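Local coordinates for protein PfVFT1 (Plasmodium falciparum, PDB 5JKQ) that probably binds a small solute in the cleft of its bi-lobed Venus flytrap domain, at residues Y20-K25 with P54-I59; Y132-V137 with V158-N163; D194-I199 with N220-K225. The protein carries 3 engineered substitutions. One frame throughout, in Å; residues are numbered along the deposited sequence.

From the N terminus, contact 1 forms first: 54-59 comes back onto helix 14-29 and closes a connection of 28 residues. The chain then lays down strands 77-83 and 126-132; where the latter gives way to helix 135-140, contact 2 brings in the loop before strand 168-170 and closes 20 residues that include strand 146-147, the third strand of that parallel sheet. Contact 3 closes another 20 residues, joining helix 192-201 to the end of helix 212-222. The three closures follow one another in series, so none nests in or crosses another. Contacts 1 and 3 lie on opposite sides of the chain's centre, their centres 39 Å apart, consistent with the bi-lobed architecture.

Contact 1 of 3, residues Y20-K25 with P54-I59; sequences YHAAVK and PNLADI. Engineered in segment 54-59: Ala57 (natural residue Ser).
Lys25 reaches Asn55 with the polar bond that ties the helix directly to the loop. Its NZ donates to Asn55 OD1 at 2.6 Å, arriving 33° from the plane of the amide carbonyl, and the two side chains run at a slant to each other. The lysine chain is fully extended, with CG anti to the backbone N (chi1 -180°), and this carries NZ the whole way to the amide. NZ also donates to Leu53 O, so the ammonium group is shared between two oxygens of the same incoming loop.

A water provides a second polar link, donating to Ala22 O at 2.7 Å and accepting from Leu56 N at 2.9 Å, which pairs a helix carbonyl with a loop amide that do not bond directly. Weaker still is a CA-H...O contact in which Ala22 CA lies 3.3 Å from Pro54 O, a carbonyl that Lys25 CD also passes at 3.4 Å.

The arrangement is a loop resting against one side of helix 14-29, with the chain from Asn55 onward curling through two overlapping turns: Asp58 N bonds to Asn55 O, and Ile59 N to Leu56 O. Helix 102-118 borders the same junction, its Thr113 and His117 touching Leu56.

Apolar contacts converge on the small methyl of Ala22. Its CB is 3.9 Å from Leu56 CB, while Pro54 CB and Ile59 CG1 stand slightly farther off on the same methyl. At the flank, His21 offers its CB to Pro54 CD, while its imidazole NE2 turns elsewhere to bond Leu172 N.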
# COMPACT_ATOMS: atom_id res chain seq x y z
N TYR A 20 0.90 -1.22 16.37
CA TYR A 20 1.40 -1.26 15.00
C TYR A 20 1.65 0.16 14.48
O TYR A 20 2.72 0.44 13.94
CB TYR A 20 0.40 -2.01 14.11
CG TYR A 20 0.50 -1.74 12.63
CD1 TYR A 20 1.37 -2.47 11.83
CD2 TYR A 20 -0.30 -0.79 12.02
CE1 TYR A 20 1.45 -2.24 10.47
CE2 TYR A 20 -0.22 -0.55 10.67
CZ TYR A 20 0.65 -1.27 9.89
OH TYR A 20 0.71 -1.02 8.54
N HIS A 21 0.68 1.04 14.67
CA HIS A 21 0.82 2.43 14.25
C HIS A 21 1.90 3.14 15.06
O HIS A 21 2.62 4.00 14.54
CB HIS A 21 -0.51 3.18 14.41
CG HIS A 21 -1.52 2.84 13.37
ND1 HIS A 21 -2.87 3.06 13.55
CD2 HIS A 21 -1.39 2.30 12.14
CE1 HIS A 21 -3.52 2.67 12.47
NE2 HIS A 21 -2.65 2.20 11.60
N ALA A 22 2.01 2.78 16.33
CA ALA A 22 3.00 3.38 17.21
C ALA A 22 4.41 3.00 16.79
O ALA A 22 5.34 3.80 16.88
CB ALA A 22 2.74 2.96 18.64
N ALA A 23 4.57 1.77 16.31
CA ALA A 23 5.87 1.29 15.86
C ALA A 23 6.29 2.04 14.60
O ALA A 23 7.43 2.48 14.48
CB ALA A 23 5.83 -0.20 15.62
N VAL A 24 5.35 2.19 13.67
CA VAL A 24 5.60 2.94 12.44
C VAL A 24 6.03 4.36 12.78
O VAL A 24 6.96 4.90 12.17
CB VAL A 24 4.34 2.96 11.54
CG1 VAL A 24 4.54 3.89 10.35
CG2 VAL A 24 4.02 1.56 11.06
N LYS A 25 5.35 4.97 13.75
CA LYS A 25 5.68 6.31 14.19
C LYS A 25 7.12 6.37 14.67
O LYS A 25 7.87 7.30 14.34
CB LYS A 25 4.73 6.76 15.30
CG LYS A 25 4.99 8.17 15.82
CD LYS A 25 3.93 8.59 16.81
CE LYS A 25 4.19 9.99 17.34
NZ LYS A 25 3.10 10.45 18.24
N PRO A 54 -0.29 7.04 17.90
CA PRO A 54 0.03 6.72 19.29
C PRO A 54 1.53 6.64 19.54
O PRO A 54 2.28 6.26 18.64
CB PRO A 54 -0.63 5.35 19.51
CG PRO A 54 -1.52 5.13 18.34
CD PRO A 54 -0.93 5.91 17.21
N ASN A 55 1.96 6.99 20.75
CA ASN A 55 3.35 6.82 21.14
C ASN A 55 3.58 5.41 21.67
O ASN A 55 2.89 4.97 22.59
CB ASN A 55 3.74 7.84 22.21
CG ASN A 55 3.63 9.27 21.71
OD1 ASN A 55 3.99 9.58 20.57
ND2 ASN A 55 3.13 10.15 22.56
N LEU A 56 4.56 4.72 21.09
CA LEU A 56 4.83 3.33 21.45
C LEU A 56 5.06 3.17 22.95
O LEU A 56 4.63 2.19 23.55
CB LEU A 56 6.05 2.82 20.67
CG LEU A 56 6.42 1.35 20.88
CD1 LEU A 56 5.29 0.43 20.43
CD2 LEU A 56 7.72 1.02 20.14
N ALA A 57 5.73 4.16 23.54
CA ALA A 57 6.06 4.11 24.96
C ALA A 57 4.81 4.02 25.85
O ALA A 57 4.84 3.39 26.91
CB ALA A 57 6.87 5.34 25.34
N ASP A 58 3.71 4.63 25.40
CA ASP A 58 2.49 4.68 26.19
C ASP A 58 1.67 3.39 26.12
O ASP A 58 0.95 3.06 27.06
CB ASP A 58 1.61 5.85 25.74
CG ASP A 58 2.30 7.19 25.91
OD1 ASP A 58 3.24 7.28 26.71
OD2 ASP A 58 1.88 8.15 25.23
N ILE A 59 1.77 2.68 25.00
CA ILE A 59 0.88 1.56 24.73
C ILE A 59 1.03 0.44 25.75
O ILE A 59 2.14 0.02 26.09
CB ILE A 59 1.11 0.97 23.31
CG1 ILE A 59 0.99 2.06 22.24
CG2 ILE A 59 0.12 -0.16 23.01
CD1 ILE A 59 -0.35 2.78 22.22
O HOH W 1 5.95 5.70 18.70

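Contact 2 of 3, residues Y132-V137 with V158-N163. With SO4 (sulfate ion), chain E.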
# COMPACT_ATOMS: atom_id res chain seq x y z
N TYR A 132 -1.71 -17.17 0.79
CA TYR A 132 -3.05 -17.54 0.33
C TYR A 132 -3.36 -16.90 -1.02
O TYR A 132 -2.71 -15.94 -1.42
CB TYR A 132 -4.11 -17.11 1.35
CG TYR A 132 -3.85 -17.60 2.76
CD1 TYR A 132 -4.28 -18.85 3.18
CD2 TYR A 132 -3.19 -16.79 3.68
CE1 TYR A 132 -4.05 -19.30 4.47
CE2 TYR A 132 -2.96 -17.23 4.97
CZ TYR A 132 -3.39 -18.48 5.36
OH TYR A 132 -3.16 -18.91 6.65
N ASP A 133 -4.36 -17.43 -1.71
CA ASP A 133 -4.85 -16.81 -2.94
C ASP A 133 -5.73 -15.61 -2.58
O ASP A 133 -5.57 -14.53 -3.14
CB ASP A 133 -5.63 -17.82 -3.79
CG ASP A 133 -4.73 -18.81 -4.50
OD1 ASP A 133 -3.66 -18.40 -4.99
OD2 ASP A 133 -5.10 -20.00 -4.57
N ASN A 134 -6.64 -15.83 -1.64
CA ASN A 134 -7.44 -14.74 -1.06
C ASN A 134 -7.05 -14.55 0.40
O ASN A 134 -7.46 -15.32 1.27
CB ASN A 134 -8.94 -15.04 -1.19
CG ASN A 134 -9.82 -13.86 -0.79
OD1 ASN A 134 -9.53 -13.15 0.17
ND2 ASN A 134 -10.90 -13.66 -1.53
N VAL A 135 -6.26 -13.52 0.66
CA VAL A 135 -5.75 -13.26 2.00
C VAL A 135 -6.86 -12.72 2.90
O VAL A 135 -6.86 -12.97 4.11
CB VAL A 135 -4.57 -12.27 1.98
CG1 VAL A 135 -3.97 -12.10 3.37
CG2 VAL A 135 -3.49 -12.76 1.02
N PHE A 136 -7.80 -11.99 2.32
CA PHE A 136 -8.87 -11.37 3.09
C PHE A 136 -9.84 -12.41 3.66
O PHE A 136 -10.48 -12.16 4.68
CB PHE A 136 -9.63 -10.35 2.23
CG PHE A 136 -8.78 -9.19 1.77
CD1 PHE A 136 -8.20 -8.35 2.69
CD2 PHE A 136 -8.58 -8.95 0.42
CE1 PHE A 136 -7.42 -7.28 2.28
CE2 PHE A 136 -7.81 -7.89 0.00
CZ PHE A 136 -7.22 -7.05 0.93
N VAL A 137 -9.93 -13.56 3.00
CA VAL A 137 -10.74 -14.66 3.50
C VAL A 137 -10.06 -15.27 4.72
O VAL A 137 -10.69 -15.51 5.75
CB VAL A 137 -10.98 -15.74 2.41
CG1 VAL A 137 -11.22 -17.13 3.02
CG2 VAL A 137 -12.14 -15.34 1.52
N VAL A 158 -13.30 -8.53 -0.30
CA VAL A 158 -14.31 -9.50 -0.70
C VAL A 158 -13.84 -10.94 -0.58
O VAL A 158 -12.63 -11.21 -0.61
CB VAL A 158 -14.75 -9.26 -2.16
CG1 VAL A 158 -15.35 -7.87 -2.32
CG2 VAL A 158 -13.57 -9.44 -3.12
N ASP A 159 -14.79 -11.86 -0.44
CA ASP A 159 -14.49 -13.28 -0.43
C ASP A 159 -14.32 -13.78 -1.86
O ASP A 159 -14.26 -12.99 -2.80
CB ASP A 159 -15.58 -14.06 0.31
CG ASP A 159 -16.98 -13.81 -0.25
OD1 ASP A 159 -17.10 -13.42 -1.43
OD2 ASP A 159 -17.96 -14.01 0.50
N GLN A 160 -14.25 -15.10 -2.03
CA GLN A 160 -14.06 -15.68 -3.35
C GLN A 160 -15.31 -15.55 -4.21
O GLN A 160 -15.23 -15.46 -5.43
CB GLN A 160 -13.66 -17.16 -3.23
CG GLN A 160 -12.31 -17.39 -2.56
CD GLN A 160 -11.12 -16.99 -3.43
OE1 GLN A 160 -11.17 -16.00 -4.16
NE2 GLN A 160 -10.05 -17.77 -3.35
N SER A 161 -16.48 -15.54 -3.56
CA SER A 161 -17.74 -15.37 -4.27
C SER A 161 -17.87 -13.95 -4.82
O SER A 161 -18.69 -13.69 -5.70
CB SER A 161 -18.92 -15.68 -3.35
OG SER A 161 -18.72 -16.89 -2.64
N GLY A 162 -17.06 -13.03 -4.29
CA GLY A 162 -17.06 -11.65 -4.73
C GLY A 162 -17.88 -10.74 -3.83
O GLY A 162 -18.10 -9.57 -4.15
N ASN A 163 -18.34 -11.28 -2.70
CA ASN A 163 -19.17 -10.52 -1.77
C ASN A 163 -18.33 -9.89 -0.66
O ASN A 163 -17.34 -10.46 -0.20
CB ASN A 163 -20.24 -11.42 -1.16
CG ASN A 163 -20.98 -12.23 -2.21
OD1 ASN A 163 -21.06 -13.45 -2.13
ND2 ASN A 163 -21.54 -11.54 -3.20
S SO4 E . -6.51 -19.89 -0.56
O1 SO4 E . -6.91 -18.50 -0.37
O2 SO4 E . -6.58 -20.61 0.71
O3 SO4 E . -5.14 -19.95 -1.06
O4 SO4 E . -7.41 -20.52 -1.53
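Asn134 carries this contact with Val158 and Gln160. CB packs against the side-chain amide of Gln160, 3.7 Å from its NE2, the glutamine chain being bent at chi2. CG stands anti to the backbone N (chi1 -172°), which sends the amide toward the loop while leaving its oxygen over the helix start. That oxygen, OD1, accepts from Val137 N at 2.9 Å, the donor lying well above the carbonyl plane; this is a capping bond that makes Asn134 the N-cap of helix 135-140, which follows strand 126-132. At the tip, ND2 donates to Val158 O at 3.1 Å in a nearly straight bond (171°) lying in the plane of the asparagine amide. Beside it, Val137 CG2 rests on Asp159 CA at 3.7 Å.

A sulfate, probably from the crystallisation liquor, sits before the same helix: its O1 accepts from Asn134 N at 3.0 Å and its O3 from Asp133 N at 2.7 Å. With one end of the Asn134 amide accepting and the other donating, the two bonds together restrain its rotation and are consistent with the assigned O and N, and the two N-H groups just before the helix probably make this surface site attractive to an anion.

Contact 3 of 3, residues D194-I199 with N220-K225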
# COMPACT_ATOMS: atom_id res chain seq x y z
N ASP A 194 -2.76 22.17 -15.95
CA ASP A 194 -2.90 22.34 -17.39
C ASP A 194 -3.66 21.16 -17.99
O ASP A 194 -4.43 21.32 -18.94
CB ASP A 194 -1.54 22.47 -18.08
CG ASP A 194 -0.83 23.77 -17.73
OD1 ASP A 194 -1.51 24.78 -17.48
OD2 ASP A 194 0.42 23.77 -17.73
N LEU A 195 -3.44 19.98 -17.42
CA LEU A 195 -4.11 18.77 -17.88
C LEU A 195 -5.62 18.87 -17.65
O LEU A 195 -6.41 18.57 -18.54
CB LEU A 195 -3.55 17.53 -17.18
CG LEU A 195 -4.17 16.18 -17.54
CD1 LEU A 195 -3.96 15.85 -19.00
CD2 LEU A 195 -3.61 15.09 -16.65
N LYS A 196 -6.00 19.30 -16.45
CA LYS A 196 -7.41 19.48 -16.10
C LYS A 196 -8.12 20.39 -17.09
O LYS A 196 -9.21 20.07 -17.56
CB LYS A 196 -7.55 20.05 -14.69
CG LYS A 196 -7.34 19.05 -13.56
CD LYS A 196 -7.55 19.72 -12.21
CE LYS A 196 -6.92 18.92 -11.09
NZ LYS A 196 -7.00 19.63 -9.78
N SER A 197 -7.49 21.52 -17.39
CA SER A 197 -8.04 22.46 -18.36
C SER A 197 -8.26 21.79 -19.71
O SER A 197 -9.32 21.93 -20.31
CB SER A 197 -7.12 23.67 -18.52
OG SER A 197 -7.04 24.41 -17.31
N TYR A 198 -7.26 21.05 -20.17
CA TYR A 198 -7.37 20.37 -21.46
C TYR A 198 -8.51 19.36 -21.47
O TYR A 198 -9.34 19.36 -22.38
CB TYR A 198 -6.05 19.67 -21.81
CG TYR A 198 -6.04 19.09 -23.21
CD1 TYR A 198 -5.68 19.87 -24.30
CD2 TYR A 198 -6.41 17.77 -23.43
CE1 TYR A 198 -5.67 19.34 -25.58
CE2 TYR A 198 -6.41 17.24 -24.71
CZ TYR A 198 -6.04 18.03 -25.78
OH TYR A 198 -6.04 17.50 -27.05
N ILE A 199 -8.56 18.49 -20.46
CA ILE A 199 -9.62 17.49 -20.36
C ILE A 199 -10.99 18.17 -20.27
O ILE A 199 -11.99 17.63 -20.74
CB ILE A 199 -9.42 16.56 -19.14
CG1 ILE A 199 -8.08 15.82 -19.24
CG2 ILE A 199 -10.56 15.54 -19.02
CD1 ILE A 199 -7.91 14.95 -20.47
N ASN A 220 -10.28 9.61 -9.79
CA ASN A 220 -10.72 10.46 -8.70
C ASN A 220 -10.85 11.92 -9.12
O ASN A 220 -11.64 12.68 -8.55
CB ASN A 220 -9.75 10.36 -7.52
CG ASN A 220 -9.82 9.02 -6.82
OD1 ASN A 220 -10.88 8.41 -6.72
ND2 ASN A 220 -8.68 8.55 -6.32
N ILE A 221 -10.05 12.31 -10.11
CA ILE A 221 -10.02 13.69 -10.58
C ILE A 221 -10.99 13.93 -11.73
O ILE A 221 -11.76 14.88 -11.71
CB ILE A 221 -8.60 14.09 -11.04
CG1 ILE A 221 -7.56 13.80 -9.95
CG2 ILE A 221 -8.56 15.57 -11.45
CD1 ILE A 221 -7.78 14.58 -8.65
N PHE A 222 -10.95 13.05 -12.73
CA PHE A 222 -11.62 13.31 -14.00
C PHE A 222 -12.98 12.63 -14.15
O PHE A 222 -13.77 13.03 -14.99
CB PHE A 222 -10.71 12.91 -15.15
CG PHE A 222 -9.46 13.75 -15.25
CD1 PHE A 222 -9.55 15.10 -15.51
CD2 PHE A 222 -8.21 13.18 -15.06
CE1 PHE A 222 -8.41 15.88 -15.59
CE2 PHE A 222 -7.07 13.96 -15.15
CZ PHE A 222 -7.17 15.31 -15.41
N LEU A 223 -13.24 11.61 -13.34
CA LEU A 223 -14.54 10.94 -13.36
C LEU A 223 -14.82 10.32 -14.73
O LEU A 223 -13.97 9.60 -15.27
CB LEU A 223 -15.65 11.92 -12.97
CG LEU A 223 -15.39 12.76 -11.72
CD1 LEU A 223 -16.45 13.85 -11.58
CD2 LEU A 223 -15.35 11.88 -10.48
N ASP A 224 -15.98 10.60 -15.31
CA ASP A 224 -16.38 9.99 -16.58
C ASP A 224 -16.07 10.88 -17.78
O ASP A 224 -16.52 10.61 -18.89
CB ASP A 224 -17.87 9.66 -16.56
CG ASP A 224 -18.75 10.90 -16.55
OD1 ASP A 224 -18.31 11.94 -16.02
OD2 ASP A 224 -19.89 10.83 -17.07
N LYS A 225 -15.29 11.94 -17.57
CA LYS A 225 -14.87 12.82 -18.66
C LYS A 225 -13.99 12.10 -19.67
O LYS A 225 -13.81 12.57 -20.80
CB LYS A 225 -14.12 14.04 -18.11
CG LYS A 225 -14.93 15.32 -18.09
CD LYS A 225 -14.93 16.00 -19.45
CE LYS A 225 -15.38 17.45 -19.36
NZ LYS A 225 -15.05 18.21 -20.60
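Lys196 and Phe222 bring the backbones to 7.8 Å between CA atoms, and Ile199 and Lys225 to 7.2 Å. With CG anti to the carbonyl carbon (chi1 -66°), the Phe222 ring projects between Leu195, Lys196 and Ile199. Ile199 crosses it at about a right angle: CG1 makes an off-centre CH-pi contact 4.1 Å from the ring centroid. One face of the ring carries Ile221 CG2, 4.0 Å above the plane over its centre. Leu195 CD2 meets the far end of the ring, at CZ, from 3.8 Å, and Lys196 CA stands at the ring edge, near its plane.

Helix 212-222 is the helical link of a beta-alpha-beta unit between the neighbouring parallel strands 206-209 and 227-229, and the disulfide Cys209-Cys215 ties the end of strand 206-209 to the first turn of this helix. Helix 192-201 precedes that unit and packs against the helix where it ends; Leu223 then leaves helical geometry with positive phi.

Farther along, the extended chain of Lys196 lays its CE on Ile221 CG2 at 3.7 Å. Beyond the helix end, Lys225 passes Ile199 in the opposite sense, and its NZ donates to Ile199 O at 3.1 Å, on a lone pair in the carbonyl plane. The same NZ bonds Ser200 O, so one ammonium group grips two successive carbonyls near the end of helix 192-201.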